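Local structure of secreted protein (Kutzneria albida DSM 43870, 5M6Q) at residues Arg149-Arg152 with Glu153-Gln156. The protein probably catalyses the acyl-transfer cross-linking of protein glutamine side chains to amines, as a microbial transglutaminase. Residues are numbered along the deposited sequence; the frame is centred on the assembly and turned at random.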
loop_
_atom_site.group_PDB
_atom_site.type_symbol
_atom_site.label_atom_id
_atom_site.label_comp_id
_atom_site.label_asym_id
_atom_site.label_seq_id
_atom_site.Cartn_x
_atom_site.Cartn_y
_atom_site.Cartn_z
ATOM N N ARG A 149 6.682 -4.408 -15.953
ATOM C CA ARG A 149 7.904 -3.614 -15.949
ATOM C C ARG A 149 7.567 -2.134 -15.781
ATOM O O ARG A 149 6.624 -1.627 -16.394
ATOM C CB ARG A 149 8.716 -3.842 -17.224
ATOM C CG ARG A 149 9.202 -5.299 -17.394
ATOM C CD ARG A 149 10.567 -5.631 -16.719
ATOM N NE ARG A 149 10.619 -5.391 -15.269
ATOM C CZ ARG A 149 9.968 -6.111 -14.361
ATOM N NH1 ARG A 149 9.197 -7.124 -14.740
ATOM N NH2 ARG A 149 10.074 -5.813 -13.070
ATOM N N PRO A 150 8.336 -1.439 -14.932
ATOM C CA PRO A 150 8.088 -0.010 -14.719
ATOM C C PRO A 150 8.383 0.795 -15.975
ATOM O O PRO A 150 9.307 0.487 -16.718
ATOM C CB PRO A 150 9.049 0.361 -13.581
ATOM C CG PRO A 150 9.508 -0.974 -12.983
ATOM C CD PRO A 150 9.487 -1.928 -14.151
ATOM N N ASP A 151 7.544 1.784 -16.231
ATOM C CA ASP A 151 7.788 2.759 -17.277
ATOM C C ASP A 151 9.212 3.309 -17.125
ATOM O O ASP A 151 9.573 3.815 -16.059
ATOM C CB ASP A 151 6.754 3.882 -17.186
ATOM C CG ASP A 151 6.802 4.825 -18.368
ATOM O OD1 ASP A 151 7.761 5.624 -18.462
ATOM O OD2 ASP A 151 5.861 4.781 -19.186
ATOM N N ARG A 152 10.019 3.202 -18.178
ATOM C CA ARG A 152 11.400 3.685 -18.139
ATOM C C ARG A 152 11.505 5.168 -17.798
ATOM O O ARG A 152 12.570 5.639 -17.405
ATOM C CB ARG A 152 12.103 3.447 -19.481
ATOM C CG ARG A 152 12.424 2.000 -19.800
ATOM C CD ARG A 152 13.009 1.864 -21.214
ATOM N NE ARG A 152 11.975 1.527 -22.198
ATOM C CZ ARG A 152 11.597 2.303 -23.212
ATOM N NH1 ARG A 152 12.177 3.479 -23.426
ATOM N NH2 ARG A 152 10.636 1.887 -24.023
ATOM N N GLU A 153 10.420 5.919 -17.955
ATOM C CA GLU A 153 10.484 7.347 -17.658
ATOM C C GLU A 153 9.840 7.703 -16.308
ATOM O O GLU A 153 10.389 8.472 -15.536
ATOM C CB GLU A 153 9.826 8.151 -18.784
ATOM C CG GLU A 153 10.228 9.618 -18.811
ATOM C CD GLU A 153 9.079 10.557 -19.217
ATOM O OE1 GLU A 153 7.935 10.076 -19.391
ATOM O OE2 GLU A 153 9.316 11.783 -19.346
ATOM N N THR A 154 8.681 7.134 -16.017
ATOM C CA THR A 154 7.949 7.546 -14.830
ATOM C C THR A 154 8.026 6.525 -13.708
ATOM O O THR A 154 7.555 6.803 -12.606
ATOM C CB THR A 154 6.474 7.788 -15.138
ATOM O OG1 THR A 154 5.860 6.544 -15.504
ATOM C CG2 THR A 154 6.331 8.792 -16.258
ATOM N N ASP A 155 8.589 5.354 -14.006
ATOM C CA ASP A 155 8.686 4.265 -13.043
ATOM C C ASP A 155 7.298 3.686 -12.690
ATOM O O ASP A 155 7.168 2.896 -11.752
ATOM C CB ASP A 155 9.410 4.762 -11.780
ATOM C CG ASP A 155 10.015 3.639 -10.955
ATOM O OD1 ASP A 155 10.496 2.637 -11.542
ATOM O OD2 ASP A 155 10.032 3.782 -9.710
ATOM N N GLN A 156 6.256 4.053 -13.437
ATOM C CA GLN A 156 4.920 3.561 -13.090
ATOM C C GLN A 156 4.687 2.151 -13.615
ATOM O O GLN A 156 5.072 1.810 -14.724
ATOM C CB GLN A 156 3.809 4.492 -13.610
ATOM C CG GLN A 156 2.395 4.068 -13.166
ATOM C CD GLN A 156 1.355 5.173 -13.386
ATOM O OE1 GLN A 156 1.593 6.108 -14.142
ATOM N NE2 GLN A 156 0.210 5.067 -12.717
#
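The carboxylate of Asp151 is met from two directions by the backbone that follows it: the N-H of Thr154 comes from above its plane, and that of Glu153 reaches the anti side of the same oxygen. Asp151 OD1 thus takes two bonds, 2.7 Å from Glu153 N and 3.0 Å from Thr154 N, and CG, anti to the backbone N (chi1 -171°), lies beside Asp151's own carbonyl carbon, which turns OD1 toward the N-H groups of the next residues. This is an Asx turn, reinforced by a second bond from the N-H of Thr154. The reversal is also closed by main-chain bonds: Asp155 N gives to the O of the residue four earlier, Asp151 O, at 2.7 Å, and Asp151 N gives a nearly straight bond (173°) to Gln156 O, 2.9 Å away. The Pro150 CA-H also leans on Gln156 O. Thr154 crosses the Asp151 side chain, its OG1 lying 3.3 Å from Asp151 CB. The same OG1 accepts from Gln156 N at 3.3 Å, an ST turn, with chi1 near 66° placing the hydroxyl between the backbone N and the carbonyl carbon. A valine in place of Thr154 would probably leave Gln156 N without this acceptor and the second half of the turn less firmly held. Alongside, the Asp155 carboxylate runs with the Pro150 ring, OD1 3.4 Å from Pro150 CB, while Asp155 takes a positive phi as the chain turns back. The reversal belongs to the surface loop between helix 141-146 and strand 174-179. Arg149 ties its start to Glu214 of strand 214-223 and to His145 O in helix 141-146; farther along, Glu153 forms a salt bridge with Arg105, Gln156 bonds to Lys107 O, and Asp155 reaches Ser69 and Thr72, the latter in helix 70-84, while touching Phe67 of strand 66-67.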